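Local coordinates for ABC transporter, periplasmic substrate-binding protein (Thermotoga maritima, PDB 2HPG) that probably captures a small solute in the periplasm and hands it to a tripartite ATP-independent (TRAP) membrane transporter, at residues Glu106-Ile111 with Tyr136-Tyr141; Tyr91-Met96 with Leu226-Glu231; Gly85-Ala90 with Pro115-Trp120; Asn71-Arg76 with Pro167-Ser172. All coordinates share one frame; numbering follows the deposited sequence.

Contact 1: Glu106-Ile111 with Tyr136-Tyr141; sequences EVLKKI and YWVQGY
Helix 101-112 lies on the sheet of this periplasmic-binding-protein fold at Leu-108 and Lys-109, which receive side chains from strand 130-146 in a helix-on-sheet contact. The two short axes pass 9.8 Å apart and run at 139°, closer to antiparallel than to parallel. Tyr-136 comes first along the strand and carries most of the contact. With CG anti to its carbonyl carbon (chi1 -61°), its ring reaches the helix backbone: CE1 is 3.9 Å from Leu-108 C, and CD1 lies 4.0 Å from Leu-108 CB. The phenol end meets CG of Lys-109, whose extended side chain crosses that of Tyr-136 at about a right angle and leads its amine away from the strand. Trimming Tyr-136 to an alanine would probably leave a gap beside Leu-108 and take away the support of the aliphatic part of Lys-109. Trp-137 points the other way, toward helix 22-37, where it stacks with Phe-27. Val-138 points toward the helix, its CG2 branch 3.9 Å from Leu-108 CD1, so that Leu-108 bridges two strand residues. No hydrogen bond joins the segments; the phenol OH meets carbon instead, 3.4 Å from Lys-109 CA and 3.5 Å from Lys-109 CG.

Contact 2: Tyr91-Met96 with Leu226-Glu231; sequences YFIDFM and LLINFE
Ile-93, in the short helix 92-95, stands opposite Leu-226 of strand 218-234 with their CA atoms 6.7 Å apart, and no direct backbone hydrogen bond spans the two segments. A water does so instead, accepting from Ile-93 N at 2.9 Å and, more weakly, from Leu-226 N at 3.3 Å. The first of these amides belongs to the opening turn of the helix, which follows Tyr-91 at the N-cap position.

Beside this water the contact is wholly aliphatic and aromatic. The CD2 methyl of Leu-226 sits against the branch point of Ile-93, touching CG1 at 3.8 Å and both CB and CG2 at 3.9 Å. Leu-226 brings that methyl forward because its CG is anti to the backbone N (chi1 -179°). Two residues on, on the same side of the strand, Ile-228 offers its CD1 methyl to two helix residues, 4.3 Å from Phe-92 CD2 and 4.4 Å from Ile-93 CD1, a looser fit. In the conformer given, CG of the selenomethionine Met-96 lies over one face of the Phe-92 ring, toward its rim.

Around this core, helix 101-112 packs Val-107 on Ile-93 and Ile-111 on Phe-92, Tyr-302 of helix 291-305 also touches Phe-92, and strand 130-146 lies beside Leu-226 through Val-138.

Contact 3: Gly85-Ala90 with Pro115-Trp120; sequences GVMNLA and PTMQKW
Met-87 and Met-117, both selenomethionines in this crystal, meet end to end: the SE atom of Met-87 lies 3.5 Å from the CE methyl of Met-117. This is the tight part of the contact, and it is made at the far reach of two long chains, for the backbones stay well apart, with 10.8 Å between the CA atoms of these residues. Met-117 gets there with its CG anti to the backbone N (chi1 176°), followed by bends at chi2 and chi3 that turn its methyl toward the loop. Met-87 is bent as well, at chi3, and the two chains meet obliquely.

The second point of contact is looser. Val-86 sets its CG1 methyl 4.3 Å from CH2 of Trp-120, at the outer rim of the indole. Within the helix of Trp-120 itself, CG2 of Thr-116 lies over one face of the ring, toward its rim, 3.3 Å above the ring plane. All four touching residues are buried, whereas Pro-115, Gln-118 and Lys-119 occupy the exposed side of the same helix and take no part in the contact. No hydrogen bond crosses between the segments.

Helix 308-318 adds to the packing, with Leu-311 on Val-86 and Leu-314 on Trp-120. The result is a small hydrophobic cluster in which the 3-10 residues 85-88 pack on the inner side of an amphipathic surface helix, 115-128, within the periplasmic-binding-protein fold of this solute-binding family.

Contact 4: Asn71-Arg76 with Pro167-Ser172; sequences NTDSAR and PAWQES
Ala-75 packs its single methyl against Ala-168 and Trp-169, joining the strand-to-helix turn after strand 68-73 to the start of helix 167-176 in this periplasmic-binding-protein fold. Its CB lies 3.9 Å from Ala-168 CB and 3.7 Å from Trp-169 NE1, small residues letting the backbones approach to 5.6 Å between the CA atoms of Ala-75 and Ala-168. A water continues the contact, donating to Ala-75 O and accepting from Ala-168 N, each at 3.0 Å. It thereby takes up an amide in the first turn of helix 167-176.

Along the same rim of the indole, next to NE1, OD2 of Asp-73 meets the ring edge in plane, 3.8 Å from Trp-169 CZ2, with carboxylate and ring planes 58° apart. This carboxylate is positioned by its role as N-cap of helix 74-77. A chi1 of 61° sets CG between the backbone N and the carbonyl carbon, and OD1 accepts from Arg-76 N at 2.9 Å. A leucine in place of Asp-73 would probably leave the Arg-76 amide without its side-chain capping acceptor, with just the weak bond to the backbone carbonyl of that residue, and the indole edge without its charged neighbour.

Further out, Phe-225 of strand 218-234 meets Trp-169 edge-to-face. Within helix 167-176, the Ser-172 hydroxyl donates back to Ala-168 O at 2.6 Å, with a C=O...donor angle of 166°.

Overall arrangement
All four contacts are mainly buried, yet their settings differ. Contacts 1 and 2 lie on the same sheet, whose strands 130-146 and 218-234 are neighbours, and their helices follow one another in the chain; Ile-111 meets Phe-92 where they join. Contact 3, with its centre farthest from that of the chain, involves no strand and brings in a surface helix, but its Met-87 reaches inward to Ile-228 and Leu-108. Contact 4 returns to the sheet through strand 68-73, paired with strand 218-234. Chemistry follows place: contacts 1 and 3 rest mainly on carbon and selenium packing, whereas a water links backbone groups in contacts 2 and 4, and contact 4 alone adds a helix-capping carboxylate.

Contact 1: Glu106-Ile111 with Tyr136-Tyr141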
# COMPACT_ATOMS: atom_id res chain seq x y z
N GLU A 106 6.36 -3.72 -13.62
CA GLU A 106 6.94 -4.92 -14.24
C GLU A 106 7.48 -5.89 -13.20
O GLU A 106 7.29 -7.09 -13.33
CB GLU A 106 8.01 -4.56 -15.28
CG GLU A 106 8.59 -5.79 -16.03
CD GLU A 106 7.49 -6.79 -16.50
OE1 GLU A 106 6.55 -6.37 -17.22
OE2 GLU A 106 7.59 -7.98 -16.14
N VAL A 107 8.15 -5.38 -12.17
CA VAL A 107 8.58 -6.22 -11.04
C VAL A 107 7.41 -6.92 -10.34
O VAL A 107 7.52 -8.09 -9.96
CB VAL A 107 9.40 -5.39 -10.00
CG1 VAL A 107 9.26 -5.94 -8.60
CG2 VAL A 107 10.86 -5.38 -10.39
N LEU A 108 6.31 -6.20 -10.15
CA LEU A 108 5.10 -6.77 -9.53
C LEU A 108 4.57 -7.93 -10.38
O LEU A 108 4.25 -8.99 -9.86
CB LEU A 108 4.02 -5.69 -9.33
CG LEU A 108 4.31 -4.59 -8.31
CD1 LEU A 108 3.11 -3.66 -8.12
CD2 LEU A 108 4.75 -5.15 -6.97
N LYS A 109 4.51 -7.75 -11.69
CA LYS A 109 4.12 -8.85 -12.60
C LYS A 109 5.04 -10.06 -12.47
O LYS A 109 4.57 -11.19 -12.44
CB LYS A 109 4.08 -8.39 -14.04
CG LYS A 109 3.06 -7.31 -14.27
CD LYS A 109 3.03 -6.85 -15.70
CE LYS A 109 1.98 -5.78 -15.87
NZ LYS A 109 2.10 -5.10 -17.18
N LYS A 110 6.34 -9.83 -12.37
CA LYS A 110 7.29 -10.91 -12.18
C LYS A 110 7.11 -11.56 -10.83
O LYS A 110 7.29 -12.77 -10.70
CB LYS A 110 8.74 -10.41 -12.34
CG LYS A 110 9.12 -10.13 -13.79
CD LYS A 110 9.41 -11.43 -14.57
CE LYS A 110 9.81 -11.17 -16.04
NZ LYS A 110 8.90 -10.14 -16.69
N ILE A 111 6.77 -10.78 -9.80
CA ILE A 111 6.53 -11.39 -8.50
C ILE A 111 5.29 -12.29 -8.59
O ILE A 111 5.28 -13.39 -8.03
CB ILE A 111 6.40 -10.34 -7.34
CG1 ILE A 111 7.77 -9.72 -7.03
CG2 ILE A 111 5.85 -11.00 -6.08
CD1 ILE A 111 7.73 -8.61 -6.00
N TYR A 136 -1.60 -5.08 -7.96
CA TYR A 136 -1.12 -4.03 -8.85
C TYR A 136 -1.74 -2.68 -8.53
O TYR A 136 -2.07 -1.89 -9.44
CB TYR A 136 -1.47 -4.37 -10.29
CG TYR A 136 -0.87 -5.66 -10.84
CD1 TYR A 136 0.18 -6.31 -10.21
CD2 TYR A 136 -1.34 -6.19 -12.03
CE1 TYR A 136 0.70 -7.47 -10.73
CE2 TYR A 136 -0.81 -7.35 -12.56
CZ TYR A 136 0.20 -7.98 -11.91
OH TYR A 136 0.69 -9.15 -12.47
N TRP A 137 -1.89 -2.41 -7.24
CA TRP A 137 -2.55 -1.20 -6.76
C TRP A 137 -1.53 -0.50 -5.90
O TRP A 137 -1.17 -0.99 -4.84
CB TRP A 137 -3.82 -1.55 -5.96
CG TRP A 137 -4.92 -1.98 -6.87
CD1 TRP A 137 -5.02 -3.17 -7.54
CD2 TRP A 137 -6.07 -1.21 -7.24
NE1 TRP A 137 -6.15 -3.17 -8.32
CE2 TRP A 137 -6.82 -1.99 -8.14
CE3 TRP A 137 -6.54 0.06 -6.90
CZ2 TRP A 137 -8.03 -1.53 -8.70
CZ3 TRP A 137 -7.73 0.51 -7.45
CH2 TRP A 137 -8.46 -0.28 -8.34
N VAL A 138 -1.02 0.62 -6.40
CA VAL A 138 0.12 1.28 -5.78
C VAL A 138 -0.25 2.73 -5.45
O VAL A 138 -0.78 3.45 -6.28
CB VAL A 138 1.35 1.15 -6.73
CG1 VAL A 138 2.41 2.15 -6.43
CG2 VAL A 138 1.91 -0.29 -6.64
N GLN A 139 0.00 3.13 -4.20
CA GLN A 139 -0.31 4.49 -3.78
C GLN A 139 0.87 5.44 -3.98
O GLN A 139 0.71 6.65 -3.90
CB GLN A 139 -0.74 4.50 -2.32
CG GLN A 139 -2.19 4.14 -2.13
CD GLN A 139 -2.60 4.23 -0.70
OE1 GLN A 139 -2.47 5.28 -0.09
NE2 GLN A 139 -3.07 3.12 -0.14
N GLY A 140 2.05 4.89 -4.26
CA GLY A 140 3.22 5.71 -4.54
C GLY A 140 4.23 5.67 -3.43
O GLY A 140 4.03 5.00 -2.42
N TYR A 141 5.32 6.41 -3.63
CA TYR A 141 6.42 6.49 -2.67
C TYR A 141 6.11 7.43 -1.53
O TYR A 141 5.59 8.52 -1.73
CB TYR A 141 7.70 6.98 -3.33
CG TYR A 141 8.22 6.01 -4.31
CD1 TYR A 141 9.06 4.97 -3.91
CD2 TYR A 141 7.79 6.03 -5.62
CE1 TYR A 141 9.51 4.05 -4.81
CE2 TYR A 141 8.24 5.12 -6.52
CZ TYR A 141 9.10 4.13 -6.11
OH TYR A 141 9.53 3.21 -7.02

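Contact 2: Tyr91-Met96 with Leu226-Glu231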
# COMPACT_ATOMS: atom_id res chain seq x y z
N TYR A 91 12.20 0.02 1.37
CA TYR A 91 13.00 -0.18 0.14
C TYR A 91 12.81 -1.49 -0.61
O TYR A 91 13.53 -1.71 -1.58
CB TYR A 91 14.50 0.09 0.37
CG TYR A 91 14.74 1.53 0.72
CD1 TYR A 91 14.98 1.90 2.03
CD2 TYR A 91 14.65 2.52 -0.25
CE1 TYR A 91 15.15 3.23 2.36
CE2 TYR A 91 14.84 3.86 0.08
CZ TYR A 91 15.09 4.20 1.37
OH TYR A 91 15.25 5.54 1.71
N PHE A 92 11.82 -2.31 -0.23
CA PHE A 92 11.52 -3.54 -0.97
C PHE A 92 11.57 -3.38 -2.50
O PHE A 92 12.24 -4.15 -3.19
CB PHE A 92 10.17 -4.17 -0.53
CG PHE A 92 9.73 -5.32 -1.41
CD1 PHE A 92 10.25 -6.60 -1.21
CD2 PHE A 92 8.86 -5.12 -2.47
CE1 PHE A 92 9.89 -7.66 -2.05
CE2 PHE A 92 8.51 -6.15 -3.33
CZ PHE A 92 9.01 -7.44 -3.10
N ILE A 93 10.83 -2.43 -3.06
CA ILE A 93 10.77 -2.37 -4.53
C ILE A 93 12.15 -1.99 -5.11
O ILE A 93 12.47 -2.33 -6.26
CB ILE A 93 9.65 -1.42 -5.07
CG1 ILE A 93 9.12 -1.92 -6.41
CG2 ILE A 93 10.14 -0.00 -5.22
CD1 ILE A 93 8.17 -3.12 -6.30
N ASP A 94 12.96 -1.31 -4.31
CA ASP A 94 14.31 -0.92 -4.76
C ASP A 94 15.26 -2.09 -4.73
O ASP A 94 16.05 -2.28 -5.64
CB ASP A 94 14.89 0.23 -3.93
CG ASP A 94 14.38 1.58 -4.38
OD1 ASP A 94 15.10 2.25 -5.15
OD2 ASP A 94 13.25 1.93 -4.02
N PHE A 95 15.19 -2.88 -3.66
CA PHE A 95 15.91 -4.15 -3.59
C PHE A 95 15.50 -5.10 -4.70
O PHE A 95 16.31 -5.91 -5.13
CB PHE A 95 15.71 -4.81 -2.24
CG PHE A 95 16.25 -4.02 -1.08
CD1 PHE A 95 17.47 -3.37 -1.16
CD2 PHE A 95 15.59 -3.99 0.13
CE1 PHE A 95 17.98 -2.68 -0.08
CE2 PHE A 95 16.08 -3.30 1.21
CZ PHE A 95 17.28 -2.64 1.10
N MSE A 96 14.26 -5.01 -5.18
CA MSE A 96 13.84 -5.86 -6.30
C MSE A 96 14.31 -5.29 -7.65
O MSE A 96 14.11 -5.93 -8.69
CB MSE A 96 12.33 -6.08 -6.29
CG MSE A 96 11.78 -6.73 -5.02
SE MSE A 96 12.54 -8.50 -4.61
CE MSE A 96 12.09 -9.40 -6.30
N LEU A 226 7.32 2.04 -1.06
CA LEU A 226 6.33 2.07 -2.12
C LEU A 226 5.13 1.26 -1.63
O LEU A 226 5.24 0.05 -1.44
CB LEU A 226 6.86 1.45 -3.42
CG LEU A 226 5.86 1.48 -4.56
CD1 LEU A 226 5.58 2.92 -4.99
CD2 LEU A 226 6.33 0.61 -5.71
N LEU A 227 4.01 1.93 -1.40
CA LEU A 227 2.82 1.28 -0.83
C LEU A 227 2.08 0.45 -1.87
O LEU A 227 1.45 0.97 -2.81
CB LEU A 227 1.90 2.31 -0.15
CG LEU A 227 0.59 1.81 0.48
CD1 LEU A 227 0.74 0.47 1.17
CD2 LEU A 227 0.09 2.90 1.46
N ILE A 228 2.20 -0.87 -1.70
CA ILE A 228 1.56 -1.83 -2.57
C ILE A 228 0.33 -2.34 -1.83
O ILE A 228 0.46 -2.95 -0.76
CB ILE A 228 2.49 -3.02 -2.86
CG1 ILE A 228 3.79 -2.54 -3.51
CG2 ILE A 228 1.78 -4.03 -3.77
CD1 ILE A 228 4.91 -3.62 -3.42
N ASN A 229 -0.84 -2.10 -2.38
CA ASN A 229 -2.06 -2.61 -1.77
C ASN A 229 -2.42 -3.96 -2.34
O ASN A 229 -2.17 -4.25 -3.53
CB ASN A 229 -3.21 -1.62 -1.94
CG ASN A 229 -3.06 -0.39 -1.05
OD1 ASN A 229 -2.83 0.71 -1.54
ND2 ASN A 229 -3.16 -0.59 0.26
N PHE A 230 -3.00 -4.79 -1.48
CA PHE A 230 -3.51 -6.10 -1.86
C PHE A 230 -5.02 -6.09 -1.80
O PHE A 230 -5.60 -5.61 -0.84
CB PHE A 230 -2.97 -7.16 -0.92
CG PHE A 230 -1.60 -7.60 -1.25
CD1 PHE A 230 -1.36 -8.90 -1.66
CD2 PHE A 230 -0.53 -6.71 -1.19
CE1 PHE A 230 -0.08 -9.30 -1.98
CE2 PHE A 230 0.74 -7.11 -1.52
CZ PHE A 230 0.96 -8.41 -1.90
N GLU A 231 -5.66 -6.60 -2.85
CA GLU A 231 -7.11 -6.53 -2.98
C GLU A 231 -7.64 -7.94 -2.77
O GLU A 231 -7.35 -8.83 -3.55
CB GLU A 231 -7.48 -5.99 -4.36
CG GLU A 231 -6.75 -4.70 -4.74
CD GLU A 231 -6.96 -3.58 -3.74
OE1 GLU A 231 -8.08 -3.49 -3.24
OE2 GLU A 231 -6.00 -2.79 -3.45
O HOH W 1 9.72 -0.17 -1.65

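Contact 3: Gly85-Ala90 with Pro115-Trp120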
# COMPACT_ATOMS: atom_id res chain seq x y z
N GLY A 85 4.67 -10.52 3.94
CA GLY A 85 4.95 -9.26 4.62
C GLY A 85 6.24 -8.55 4.23
O GLY A 85 6.40 -7.36 4.50
N VAL A 86 7.14 -9.27 3.55
CA VAL A 86 8.35 -8.66 3.01
C VAL A 86 8.03 -7.48 2.05
O VAL A 86 8.85 -6.55 1.91
CB VAL A 86 9.26 -9.73 2.31
CG1 VAL A 86 8.70 -10.12 0.99
CG2 VAL A 86 10.70 -9.18 2.18
N MSE A 87 6.85 -7.51 1.43
CA MSE A 87 6.49 -6.48 0.44
C MSE A 87 6.03 -5.13 1.04
O MSE A 87 5.73 -4.20 0.29
CB MSE A 87 5.45 -7.02 -0.53
CG MSE A 87 5.87 -8.35 -1.13
SE MSE A 87 4.83 -8.94 -2.62
CE MSE A 87 4.41 -7.24 -3.47
N ASN A 88 6.01 -5.02 2.37
CA ASN A 88 5.69 -3.75 3.06
C ASN A 88 6.90 -3.20 3.82
O ASN A 88 6.79 -2.23 4.59
CB ASN A 88 4.51 -3.93 4.02
CG ASN A 88 3.50 -2.77 3.95
OD1 ASN A 88 3.85 -1.62 4.21
ND2 ASN A 88 2.29 -3.07 3.54
N LEU A 89 8.06 -3.81 3.59
CA LEU A 89 9.26 -3.37 4.26
C LEU A 89 9.99 -2.27 3.47
O LEU A 89 9.85 -2.16 2.23
CB LEU A 89 10.17 -4.58 4.57
CG LEU A 89 9.75 -5.40 5.78
CD1 LEU A 89 10.75 -6.52 6.01
CD2 LEU A 89 9.66 -4.56 7.02
N ALA A 90 10.72 -1.45 4.20
CA ALA A 90 11.43 -0.30 3.63
C ALA A 90 12.29 -0.73 2.47
O ALA A 90 12.98 -1.73 2.55
CB ALA A 90 12.28 0.41 4.69
N PRO A 115 6.97 -18.76 -8.66
CA PRO A 115 6.55 -19.89 -7.84
C PRO A 115 6.35 -19.56 -6.36
O PRO A 115 5.38 -20.02 -5.75
CB PRO A 115 7.72 -20.88 -8.00
CG PRO A 115 8.29 -20.58 -9.32
CD PRO A 115 8.09 -19.11 -9.56
N THR A 116 7.27 -18.79 -5.78
CA THR A 116 7.18 -18.43 -4.36
C THR A 116 5.93 -17.60 -4.04
O THR A 116 5.26 -17.87 -3.05
CB THR A 116 8.42 -17.66 -3.89
OG1 THR A 116 9.57 -18.49 -4.05
CG2 THR A 116 8.29 -17.27 -2.42
N MSE A 117 5.61 -16.59 -4.85
CA MSE A 117 4.39 -15.82 -4.62
C MSE A 117 3.18 -16.73 -4.78
O MSE A 117 2.27 -16.73 -3.96
CB MSE A 117 4.27 -14.62 -5.57
CG MSE A 117 2.96 -13.81 -5.46
SE MSE A 117 2.52 -13.16 -3.65
CE MSE A 117 4.19 -12.33 -3.21
N GLN A 118 3.17 -17.52 -5.85
CA GLN A 118 2.06 -18.45 -6.05
C GLN A 118 1.88 -19.38 -4.85
O GLN A 118 0.74 -19.69 -4.46
CB GLN A 118 2.23 -19.23 -7.35
CG GLN A 118 1.87 -18.39 -8.56
CD GLN A 118 2.42 -18.95 -9.85
OE1 GLN A 118 2.99 -20.06 -9.88
NE2 GLN A 118 2.27 -18.20 -10.93
N LYS A 119 2.99 -19.79 -4.24
CA LYS A 119 2.91 -20.58 -3.01
C LYS A 119 2.19 -19.80 -1.92
O LYS A 119 1.19 -20.26 -1.37
CB LYS A 119 4.30 -20.98 -2.52
CG LYS A 119 4.27 -21.70 -1.18
CD LYS A 119 5.64 -22.15 -0.72
CE LYS A 119 6.41 -21.00 -0.07
NZ LYS A 119 7.84 -21.35 0.21
N TRP A 120 2.70 -18.61 -1.59
CA TRP A 120 2.12 -17.80 -0.50
C TRP A 120 0.64 -17.55 -0.70
O TRP A 120 -0.10 -17.53 0.27
CB TRP A 120 2.81 -16.44 -0.42
CG TRP A 120 4.25 -16.48 -0.03
CD1 TRP A 120 4.88 -17.46 0.67
CD2 TRP A 120 5.23 -15.47 -0.30
NE1 TRP A 120 6.20 -17.14 0.84
CE2 TRP A 120 6.44 -15.92 0.26
CE3 TRP A 120 5.21 -14.25 -0.96
CZ2 TRP A 120 7.63 -15.18 0.18
CZ3 TRP A 120 6.38 -13.51 -1.04
CH2 TRP A 120 7.58 -13.98 -0.47

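Contact 4: Asn71-Arg76 with Pro167-Ser172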
# COMPACT_ATOMS: atom_id res chain seq x y z
N ASN A 71 -9.49 -3.53 0.33
CA ASN A 71 -8.22 -2.96 -0.06
C ASN A 71 -7.34 -2.98 1.17
O ASN A 71 -7.54 -2.18 2.08
CB ASN A 71 -8.46 -1.52 -0.53
CG ASN A 71 -7.17 -0.73 -0.77
OD1 ASN A 71 -6.34 -1.11 -1.59
ND2 ASN A 71 -7.03 0.42 -0.09
N THR A 72 -6.40 -3.91 1.24
CA THR A 72 -5.53 -4.02 2.42
C THR A 72 -4.06 -3.97 1.98
O THR A 72 -3.76 -3.40 0.94
CB THR A 72 -5.89 -5.28 3.23
OG1 THR A 72 -5.13 -5.31 4.45
CG2 THR A 72 -5.64 -6.53 2.43
N ASP A 73 -3.13 -4.55 2.76
CA ASP A 73 -1.73 -4.60 2.34
C ASP A 73 -1.00 -5.81 2.93
O ASP A 73 -1.58 -6.57 3.71
CB ASP A 73 -1.03 -3.30 2.71
CG ASP A 73 -1.04 -3.04 4.19
OD1 ASP A 73 -0.99 -3.99 5.00
OD2 ASP A 73 -1.06 -1.85 4.55
N SER A 74 0.26 -6.02 2.53
CA SER A 74 1.03 -7.19 2.97
C SER A 74 1.50 -7.07 4.42
O SER A 74 1.90 -8.05 5.04
CB SER A 74 2.21 -7.49 2.03
OG SER A 74 3.19 -6.46 2.06
N ALA A 75 1.44 -5.87 4.99
CA ALA A 75 1.70 -5.70 6.39
C ALA A 75 0.58 -6.36 7.20
O ALA A 75 0.80 -6.84 8.32
CB ALA A 75 1.85 -4.22 6.75
N ARG A 76 -0.63 -6.38 6.64
CA ARG A 76 -1.76 -7.10 7.23
C ARG A 76 -1.69 -8.59 6.89
O ARG A 76 -1.67 -9.44 7.77
CB ARG A 76 -3.08 -6.47 6.74
CG ARG A 76 -4.36 -7.28 7.00
CD ARG A 76 -4.95 -7.01 8.35
NE ARG A 76 -5.63 -5.71 8.38
CZ ARG A 76 -6.51 -5.34 9.30
NH1 ARG A 76 -6.87 -6.17 10.28
NH2 ARG A 76 -7.07 -4.12 9.23
N PRO A 167 3.71 -4.12 12.39
CA PRO A 167 5.15 -4.31 12.50
C PRO A 167 6.00 -3.97 11.27
O PRO A 167 7.07 -3.43 11.44
CB PRO A 167 5.28 -5.81 12.83
CG PRO A 167 4.04 -6.14 13.51
CD PRO A 167 2.98 -5.31 12.87
N ALA A 168 5.56 -4.29 10.05
CA ALA A 168 6.36 -3.96 8.87
C ALA A 168 6.71 -2.47 8.82
O ALA A 168 7.85 -2.09 8.53
CB ALA A 168 5.66 -4.39 7.59
N TRP A 169 5.74 -1.62 9.13
CA TRP A 169 5.97 -0.17 9.20
C TRP A 169 6.82 0.27 10.39
O TRP A 169 7.79 1.02 10.23
CB TRP A 169 4.64 0.56 9.32
CG TRP A 169 3.59 0.24 8.32
CD1 TRP A 169 2.55 -0.62 8.49
CD2 TRP A 169 3.37 0.89 7.04
NE1 TRP A 169 1.72 -0.59 7.39
CE2 TRP A 169 2.21 0.32 6.49
CE3 TRP A 169 4.05 1.87 6.32
CZ2 TRP A 169 1.69 0.71 5.24
CZ3 TRP A 169 3.54 2.27 5.09
CH2 TRP A 169 2.38 1.68 4.55
N GLN A 170 6.42 -0.17 11.58
CA GLN A 170 7.07 0.26 12.82
C GLN A 170 8.54 -0.11 12.81
O GLN A 170 9.41 0.73 13.09
CB GLN A 170 6.37 -0.34 14.04
CG GLN A 170 4.91 0.08 14.22
CD GLN A 170 4.74 1.46 14.75
OE1 GLN A 170 5.28 1.78 15.80
NE2 GLN A 170 3.96 2.30 14.06
N GLU A 171 8.83 -1.36 12.48
CA GLU A 171 10.21 -1.87 12.48
C GLU A 171 11.05 -1.24 11.40
O GLU A 171 12.22 -0.99 11.61
CB GLU A 171 10.21 -3.38 12.28
CG GLU A 171 9.54 -4.14 13.40
CD GLU A 171 10.35 -4.15 14.67
OE1 GLU A 171 11.58 -3.92 14.60
OE2 GLU A 171 9.74 -4.38 15.75
N SER A 172 10.46 -0.99 10.24
CA SER A 172 11.12 -0.27 9.15
C SER A 172 11.57 1.14 9.57
O SER A 172 12.74 1.49 9.43
CB SER A 172 10.20 -0.20 7.94
OG SER A 172 10.10 -1.46 7.31
O HOH W 2 3.51 -6.32 9.38